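Local coordinates for protein arylsulfatase (Pseudoalteromonas sp. MB47, PDB 7AJ0) that probably hydrolyses sulfate esters of the algal polysaccharide fucoidan in an exo-acting manner, as a calcium-containing sulfatase assembled as a hexamer, at residues E203-T206 / L211-E214; N397-G402 / K504-T509; E427-L432 / K497-T502. All blocks are in the same frame, centred on the assembly; numbering follows the deposited sequence.

Overall arrangement
The three contacts fall into two regions of the chain. Interaction 1 comes first in sequence, 30 Å from the chain centre, where helix 202-208 leads toward strand 215-220 of the large mixed sheet. Its centre is about 39 Å from that of interaction 2 and about 40 Å from that of interaction 3. Interactions 2 and 3 share helix 489-505, with centres about 12 Å apart, and they touch: Tyr-399 CZ lies 3.9 Å from Thr-502 CG2. Both segments of interaction 3 fall in sequence between those of interaction 2. The C-terminal helix thus packs on the four-stranded antiparallel sheet through 497-502 and meets the 397-402 loop at its end.

Interaction 1: residues E203-T206 / L211-E214; sequences ELYT and LRPE
Tyr-205 and Arg-212 make a slight polar contact at the protein surface, between helix 202-208 and the loop that follows it. Only 51 Å² is buried over both sides, and the closest approach is a single pair of atoms, Tyr-205 OH and Arg-212 NH1, 3.3 Å apart. Although the distance is compatible with a hydrogen bond, the angle is not. Tyr-205 OH lies almost on the extension of the bond from Arg-212 CZ to Arg-212 NH1, so the two N-H bonds of NH1 diverge to pass it rather than point at it. Phenol ring and guanidinium plane stand at 90° to each other, yet each group meets the other at its edge, near its own plane, which excludes a cation-pi arrangement over the ring face.

Both side chains must reach out to meet, since their CA atoms are 10.1 Å apart. Arg-212 does so with CG anti to the backbone N (chi1 171°) and with the chain extended from CG to NE. In fold terms this is a local helix-loop-strand connection of the sulfatase domain, leading into strand 215-220 at one side of the mixed sheet; the backbone of Glu-214 is already hydrogen-bonded to Ile-231.

Other partners support the two side chains. Tyr-205 rests on Met-198 and Met-199 of the short helix 196-199, while Arg-212 touches Phe-189, Leu-190 and Asn-232. Where the helix gives way to the loop, Ser-209 OG is hydrogen-bonded to the carbonyl oxygen of Tyr-205. The same helix also takes part in the assembly, for Leu-204 packs against Leu-435 of a second subunit.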
loop_
_atom_site.group_PDB
_atom_site.type_symbol
_atom_site.label_atom_id
_atom_site.label_comp_id
_atom_site.label_asym_id
_atom_site.label_seq_id
_atom_site.Cartn_x
_atom_site.Cartn_y
_atom_site.Cartn_z
ATOM N N GLU A 203 -39.901 11.359 6.078
ATOM C CA GLU A 203 -39.768 11.516 7.524
ATOM C C GLU A 203 -38.417 12.115 7.898
ATOM O O GLU A 203 -38.332 12.976 8.782
ATOM C CB GLU A 203 -39.968 10.168 8.220
ATOM C CG GLU A 203 -39.881 10.233 9.740
ATOM C CD GLU A 203 -40.403 8.976 10.419
ATOM O OE1 GLU A 203 -40.838 8.046 9.706
ATOM O OE2 GLU A 203 -40.381 8.922 11.668
ATOM N N LEU A 204 -37.345 11.671 7.238
ATOM C CA LEU A 204 -36.017 12.191 7.554
ATOM C C LEU A 204 -35.882 13.646 7.124
ATOM O O LEU A 204 -35.247 14.448 7.818
ATOM C CB LEU A 204 -34.954 11.323 6.886
ATOM C CG LEU A 204 -33.525 11.391 7.421
ATOM C CD1 LEU A 204 -33.480 11.161 8.919
ATOM C CD2 LEU A 204 -32.661 10.361 6.697
ATOM N N TYR A 205 -36.482 14.009 5.988
ATOM C CA TYR A 205 -36.433 15.397 5.543
ATOM C C TYR A 205 -37.185 16.312 6.502
ATOM O O TYR A 205 -36.711 17.408 6.826
ATOM C CB TYR A 205 -37.010 15.520 4.133
ATOM C CG TYR A 205 -37.130 16.951 3.671
ATOM C CD1 TYR A 205 -36.029 17.632 3.172
ATOM C CD2 TYR A 205 -38.341 17.627 3.745
ATOM C CE1 TYR A 205 -36.129 18.944 2.757
ATOM C CE2 TYR A 205 -38.451 18.940 3.330
ATOM C CZ TYR A 205 -37.342 19.593 2.837
ATOM O OH TYR A 205 -37.446 20.900 2.422
ATOM N N THR A 206 -38.361 15.881 6.965
ATOM C CA THR A 206 -39.133 16.697 7.897
ATOM C C THR A 206 -38.327 17.016 9.149
ATOM O O THR A 206 -38.406 18.129 9.681
ATOM C CB THR A 206 -40.431 15.980 8.268
ATOM O OG1 THR A 206 -41.275 15.887 7.115
ATOM C CG2 THR A 206 -41.157 16.728 9.376
ATOM N N LEU A 211 -33.745 22.441 10.998
ATOM C CA LEU A 211 -32.527 23.208 11.234
ATOM C C LEU A 211 -31.981 23.814 9.943
ATOM O O LEU A 211 -30.824 24.240 9.896
ATOM C CB LEU A 211 -31.470 22.328 11.900
ATOM C CG LEU A 211 -31.863 21.747 13.261
ATOM C CD1 LEU A 211 -30.790 20.798 13.771
ATOM C CD2 LEU A 211 -32.123 22.850 14.281
ATOM N N ARG A 212 -32.794 23.855 8.899
ATOM C CA ARG A 212 -32.379 24.449 7.631
ATOM C C ARG A 212 -32.218 25.954 7.787
ATOM O O ARG A 212 -33.137 26.622 8.273
ATOM C CB ARG A 212 -33.428 24.116 6.568
ATOM C CG ARG A 212 -33.289 24.825 5.235
ATOM C CD ARG A 212 -34.641 24.819 4.507
ATOM N NE ARG A 212 -34.553 25.347 3.149
ATOM C CZ ARG A 212 -34.944 24.700 2.051
ATOM N NH1 ARG A 212 -35.475 23.485 2.125
ATOM N NH2 ARG A 212 -34.813 25.284 0.869
ATOM N N PRO A 213 -31.083 26.529 7.382
ATOM C CA PRO A 213 -30.951 27.991 7.438
ATOM C C PRO A 213 -31.934 28.667 6.495
ATOM O O PRO A 213 -32.214 28.175 5.398
ATOM C CB PRO A 213 -29.496 28.238 7.017
ATOM C CG PRO A 213 -29.131 27.044 6.196
ATOM C CD PRO A 213 -29.890 25.885 6.793
ATOM N N GLU A 214 -32.458 29.814 6.931
ATOM C CA GLU A 214 -33.485 30.499 6.155
ATOM C C GLU A 214 -32.902 31.344 5.030
ATOM O O GLU A 214 -33.563 31.530 4.001
ATOM C CB GLU A 214 -34.340 31.369 7.079
ATOM C CG GLU A 214 -35.248 30.565 7.998
ATOM C CD GLU A 214 -36.099 31.438 8.899
ATOM O OE1 GLU A 214 -35.671 32.567 9.218
ATOM O OE2 GLU A 214 -37.200 30.994 9.287
#

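Interaction 2: residues N397-G402 / K504-T509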
loop_
_atom_site.group_PDB
_atom_site.type_symbol
_atom_site.label_atom_id
_atom_site.label_comp_id
_atom_site.label_asym_id
_atom_site.label_seq_id
_atom_site.Cartn_x
_atom_site.Cartn_y
_atom_site.Cartn_z
ATOM N N ASN A 397 -4.548 39.239 30.084
ATOM C CA ASN A 397 -4.697 37.874 30.569
ATOM C C ASN A 397 -4.830 36.859 29.442
ATOM O O ASN A 397 -4.988 35.665 29.718
ATOM C CB ASN A 397 -5.919 37.779 31.489
ATOM C CG ASN A 397 -7.216 38.084 30.769
ATOM O OD1 ASN A 397 -7.441 39.209 30.323
ATOM N ND2 ASN A 397 -8.079 37.084 30.656
ATOM N N MET A 398 -4.770 37.300 28.188
ATOM C CA MET A 398 -4.911 36.430 27.031
ATOM C C MET A 398 -3.662 36.522 26.167
ATOM O O MET A 398 -3.151 37.617 25.912
ATOM C CB MET A 398 -6.150 36.811 26.209
ATOM C CG MET A 398 -7.470 36.520 26.911
ATOM S SD MET A 398 -8.875 37.412 26.206
ATOM C CE MET A 398 -8.730 36.994 24.470
ATOM N N TYR A 399 -3.170 35.366 25.726
ATOM C CA TYR A 399 -2.017 35.318 24.839
ATOM C C TYR A 399 -2.471 35.513 23.399
ATOM O O TYR A 399 -3.454 34.906 22.962
ATOM C CB TYR A 399 -1.287 33.984 24.984
ATOM C CG TYR A 399 0.098 33.963 24.380
ATOM C CD1 TYR A 399 1.206 34.313 25.135
ATOM C CD2 TYR A 399 0.300 33.586 23.061
ATOM C CE1 TYR A 399 2.476 34.293 24.596
ATOM C CE2 TYR A 399 1.570 33.563 22.513
ATOM C CZ TYR A 399 2.653 33.916 23.287
ATOM O OH TYR A 399 3.921 33.897 22.756
ATOM N N PHE A 400 -1.755 36.357 22.663
ATOM C CA PHE A 400 -2.082 36.665 21.276
ATOM C C PHE A 400 -0.970 36.156 20.372
ATOM O O PHE A 400 0.201 36.506 20.556
ATOM C CB PHE A 400 -2.302 38.164 21.095
ATOM C CG PHE A 400 -3.624 38.637 21.615
ATOM C CD1 PHE A 400 -4.738 38.640 20.797
ATOM C CD2 PHE A 400 -3.758 39.057 22.927
ATOM C CE1 PHE A 400 -5.961 39.064 21.273
ATOM C CE2 PHE A 400 -4.979 39.481 23.409
ATOM C CZ PHE A 400 -6.082 39.485 22.581
ATOM N N ASP A 401 -1.344 35.329 19.398
ATOM C CA ASP A 401 -0.389 34.707 18.495
ATOM C C ASP A 401 -0.037 35.581 17.302
ATOM O O ASP A 401 1.004 35.355 16.673
ATOM C CB ASP A 401 -0.954 33.373 17.999
ATOM C CG ASP A 401 -1.256 32.414 19.132
ATOM O OD1 ASP A 401 -0.302 31.879 19.734
ATOM O OD2 ASP A 401 -2.450 32.207 19.437
ATOM N N GLY A 402 -0.866 36.570 16.984
ATOM C CA GLY A 402 -0.604 37.402 15.831
ATOM C C GLY A 402 0.564 38.342 16.056
ATOM O O GLY A 402 0.852 38.766 17.175
ATOM N N LYS A 504 0.260 26.941 29.411
ATOM C CA LYS A 504 0.229 26.775 30.859
ATOM C C LYS A 504 0.193 28.132 31.553
ATOM O O LYS A 504 -0.586 28.333 32.491
ATOM C CB LYS A 504 1.448 25.972 31.318
ATOM C CG LYS A 504 1.548 25.743 32.820
ATOM C CD LYS A 504 0.592 24.655 33.292
ATOM C CE LYS A 504 0.692 24.443 34.798
ATOM N NZ LYS A 504 2.061 24.021 35.220
ATOM N N LYS A 505 1.021 29.068 31.084
ATOM C CA LYS A 505 1.054 30.415 31.643
ATOM C C LYS A 505 -0.210 31.195 31.309
ATOM O O LYS A 505 -0.637 32.044 32.099
ATOM C CB LYS A 505 2.295 31.140 31.120
ATOM C CG LYS A 505 2.552 32.522 31.696
ATOM C CD LYS A 505 3.884 33.064 31.173
ATOM C CE LYS A 505 4.258 34.395 31.807
ATOM N NZ LYS A 505 3.248 35.454 31.536
ATOM N N TYR A 506 -0.816 30.926 30.153
ATOM C CA TYR A 506 -2.063 31.563 29.729
ATOM C C TYR A 506 -3.051 30.460 29.380
ATOM O O TYR A 506 -3.076 29.972 28.241
ATOM C CB TYR A 506 -1.829 32.500 28.546
ATOM C CG TYR A 506 -0.910 33.654 28.867
ATOM C CD1 TYR A 506 0.463 33.539 28.708
ATOM C CD2 TYR A 506 -1.418 34.860 29.335
ATOM C CE1 TYR A 506 1.306 34.594 29.003
ATOM C CE2 TYR A 506 -0.584 35.918 29.636
ATOM C CZ TYR A 506 0.776 35.780 29.468
ATOM O OH TYR A 506 1.607 36.835 29.765
ATOM N N PRO A 507 -3.883 30.041 30.334
ATOM C CA PRO A 507 -4.722 28.855 30.108
ATOM C C PRO A 507 -5.631 29.010 28.900
ATOM O O PRO A 507 -6.160 30.089 28.628
ATOM C CB PRO A 507 -5.536 28.740 31.405
ATOM C CG PRO A 507 -4.746 29.478 32.424
ATOM C CD PRO A 507 -4.073 30.601 31.687
ATOM N N ASN A 508 -5.809 27.908 28.176
ATOM C CA ASN A 508 -6.751 27.873 27.069
ATOM C C ASN A 508 -8.184 27.862 27.597
ATOM O O ASN A 508 -8.452 27.499 28.746
ATOM C CB ASN A 508 -6.509 26.647 26.189
ATOM C CG ASN A 508 -5.181 26.707 25.449
ATOM O OD1 ASN A 508 -4.627 27.782 25.219
ATOM N ND2 ASN A 508 -4.670 25.544 25.062
ATOM N N THR A 509 -9.112 28.261 26.734
ATOM C CA THR A 509 -10.517 28.320 27.106
ATOM C C THR A 509 -11.168 26.950 26.966
ATOM O O THR A 509 -11.030 26.288 25.934
ATOM C CB THR A 509 -11.257 29.338 26.236
ATOM O OG1 THR A 509 -10.731 30.649 26.473
ATOM C CG2 THR A 509 -12.746 29.322 26.541
HETATM O O HOH W 1 -5.224 32.987 28.701
#
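Tyr-506 carries its CG anti to the carbonyl carbon (chi1 -63°), whereas Tyr-399 carries its own anti to the backbone N (chi1 -165°), and these two choices bring the side chains together at about a right angle. The evidence is CB against CB at 3.9 Å and Tyr-399 CD1 against Tyr-506 CD1 at 3.7 Å. With centroids 5.6 Å apart and planes at 54°, the rings meet obliquely. At the CD2 edge of the Tyr-506 ring, in its plane, comes the carbonyl oxygen of Asn-397, 3.7 Å from CD2. A water lies 2.9 Å from Asn-397 O and 3.0 Å from Pro-507 O, placed to bridge the two backbones, though it has further acceptors nearby. Replacing Tyr-506 by an alanine would probably leave CB and CD1 of Tyr-399 uncovered and Lys-505 NZ without the hydroxyl it now binds at 2.8 Å. Tyr-399 OH is hydrogen-bonded to Glu-25. The contact closes the loop ahead of helix 406-409 against the end of helix 489-505, flanked by Arg-117 of helix 115-118 and Lys-137 of helix 134-137.

Interaction 3: residues E427-L432 / K497-T502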
loop_
_atom_site.group_PDB
_atom_site.type_symbol
_atom_site.label_atom_id
_atom_site.label_comp_id
_atom_site.label_asym_id
_atom_site.label_seq_id
_atom_site.Cartn_x
_atom_site.Cartn_y
_atom_site.Cartn_z
ATOM N N GLU A 427 -7.516 20.699 18.890
ATOM C CA GLU A 427 -6.765 20.640 20.138
ATOM C C GLU A 427 -5.472 19.836 20.027
ATOM O O GLU A 427 -4.835 19.570 21.052
ATOM C CB GLU A 427 -7.638 20.052 21.253
ATOM C CG GLU A 427 -8.683 21.014 21.802
ATOM C CD GLU A 427 -10.103 20.659 21.390
ATOM O OE1 GLU A 427 -10.289 19.698 20.612
ATOM O OE2 GLU A 427 -11.037 21.346 21.853
ATOM N N ASP A 428 -5.065 19.457 18.817
ATOM C CA ASP A 428 -3.851 18.678 18.600
ATOM C C ASP A 428 -2.791 19.560 17.953
ATOM O O ASP A 428 -3.023 20.132 16.882
ATOM C CB ASP A 428 -4.132 17.459 17.719
ATOM C CG ASP A 428 -4.958 16.406 18.424
ATOM O OD1 ASP A 428 -4.559 15.966 19.524
ATOM O OD2 ASP A 428 -6.012 16.019 17.877
ATOM N N PHE A 429 -1.635 19.667 18.603
ATOM C CA PHE A 429 -0.476 20.324 18.010
ATOM C C PHE A 429 0.261 19.316 17.135
ATOM O O PHE A 429 0.731 18.287 17.630
ATOM C CB PHE A 429 0.445 20.872 19.095
ATOM C CG PHE A 429 1.714 21.471 18.562
ATOM C CD1 PHE A 429 1.719 22.747 18.025
ATOM C CD2 PHE A 429 2.900 20.762 18.597
ATOM C CE1 PHE A 429 2.882 23.302 17.535
ATOM C CE2 PHE A 429 4.068 21.313 18.108
ATOM C CZ PHE A 429 4.058 22.585 17.578
ATOM N N THR A 430 0.370 19.611 15.840
ATOM C CA THR A 430 0.881 18.641 14.884
ATOM C C THR A 430 2.200 19.034 14.241
ATOM O O THR A 430 3.020 18.155 13.968
ATOM C CB THR A 430 -0.150 18.400 13.770
ATOM O OG1 THR A 430 -0.390 19.621 13.059
ATOM C CG2 THR A 430 -1.463 17.895 14.354
ATOM N N ALA A 431 2.437 20.318 13.993
ATOM C CA ALA A 431 3.631 20.700 13.257
ATOM C C ALA A 431 3.923 22.175 13.464
ATOM O O ALA A 431 3.079 22.938 13.938
ATOM C CB ALA A 431 3.477 20.397 11.759
ATOM N N LEU A 432 5.147 22.558 13.107
ATOM C CA LEU A 432 5.556 23.953 13.050
ATOM C C LEU A 432 6.451 24.135 11.835
ATOM O O LEU A 432 6.996 23.172 11.290
ATOM C CB LEU A 432 6.284 24.390 14.326
ATOM C CG LEU A 432 7.606 23.705 14.670
ATOM C CD1 LEU A 432 8.788 24.335 13.950
ATOM C CD2 LEU A 432 7.825 23.727 16.181
ATOM N N LYS A 497 8.258 23.261 22.689
ATOM C CA LYS A 497 8.086 23.288 24.137
ATOM C C LYS A 497 7.633 24.664 24.608
ATOM O O LYS A 497 6.686 24.784 25.392
ATOM C CB LYS A 497 9.393 22.890 24.823
ATOM C CG LYS A 497 9.878 21.488 24.486
ATOM C CD LYS A 497 9.070 20.424 25.210
ATOM C CE LYS A 497 9.625 19.027 24.946
ATOM N NZ LYS A 497 11.043 18.888 25.391
ATOM N N ALA A 498 8.301 25.717 24.133
ATOM C CA ALA A 498 7.935 27.066 24.547
ATOM C C ALA A 498 6.509 27.399 24.126
ATOM O O ALA A 498 5.748 27.999 24.896
ATOM C CB ALA A 498 8.919 28.079 23.962
ATOM N N HIS A 499 6.128 27.011 22.910
ATOM C CA HIS A 499 4.776 27.280 22.433
ATOM C C HIS A 499 3.740 26.625 23.336
ATOM O O HIS A 499 2.737 27.246 23.705
ATOM C CB HIS A 499 4.625 26.783 20.998
ATOM C CG HIS A 499 3.276 27.048 20.409
ATOM N ND1 HIS A 499 2.835 28.317 20.104
ATOM C CD2 HIS A 499 2.270 26.208 20.072
ATOM C CE1 HIS A 499 1.617 28.248 19.601
ATOM N NE2 HIS A 499 1.249 26.979 19.573
ATOM N N ILE A 500 3.964 25.358 23.693
ATOM C CA ILE A 500 3.046 24.673 24.595
ATOM C C ILE A 500 3.069 25.326 25.972
ATOM O O ILE A 500 2.046 25.367 26.666
ATOM C CB ILE A 500 3.395 23.175 24.676
ATOM C CG1 ILE A 500 3.182 22.487 23.323
ATOM C CG2 ILE A 500 2.570 22.488 25.758
ATOM C CD1 ILE A 500 1.747 22.474 22.841
ATOM N N ALA A 501 4.224 25.852 26.389
ATOM C CA ALA A 501 4.332 26.428 27.724
ATOM C C ALA A 501 3.492 27.692 27.867
ATOM O O ALA A 501 2.984 27.970 28.960
ATOM C CB ALA A 501 5.795 26.730 28.055
ATOM N N THR A 502 3.332 28.469 26.790
ATOM C CA THR A 502 2.484 29.651 26.872
ATOM C C THR A 502 1.063 29.276 27.277
ATOM O O THR A 502 0.352 30.087 27.882
ATOM C CB THR A 502 2.451 30.405 25.540
ATOM O OG1 THR A 502 1.690 29.659 24.583
ATOM C CG2 THR A 502 3.855 30.633 25.003
#
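Phe-429, the second residue of strand 428-434, makes the contact with helix 489-505, meeting His-499 and Ile-500. Its CG lies anti to the backbone N (chi1 176°), which swings the ring toward the helix and brings CE1 to 3.9 Å from His-499 CD2. The ring centroids are 5.7 Å apart and the planes inclined at 38°, an oblique pairing. Beside it, Ile-500 CD1 approaches Phe-429 CB at 4.3 Å. Thr-430 and Ala-431 come next and both face Met-423 of the neighbouring strand, a classic beta bulge. Leu-432 then packs on Phe-495, one turn earlier in the helix. This is the arrangement of the C-terminal part of sulfatases, a long helix lying against a four-stranded antiparallel sheet. Strand 420-425 contributes too: Trp-424 meets Phe-429 edge-to-face and Tyr-422 stacks on His-499. Within the helix, Thr-502 OG1 donates to the carbonyl oxygen of His-499 at 2.8 Å and is also bonded to Arg-117.

Across the two segments the chemistry is carbon against carbon, so the polar side of the imidazole is served elsewhere. His-499 NE2 is hydrogen-bonded to Trp-424 NE1; as an indole nitrogen can only donate, the histidine probably accepts there, consistent with a neutral ring packed among aromatic neighbours.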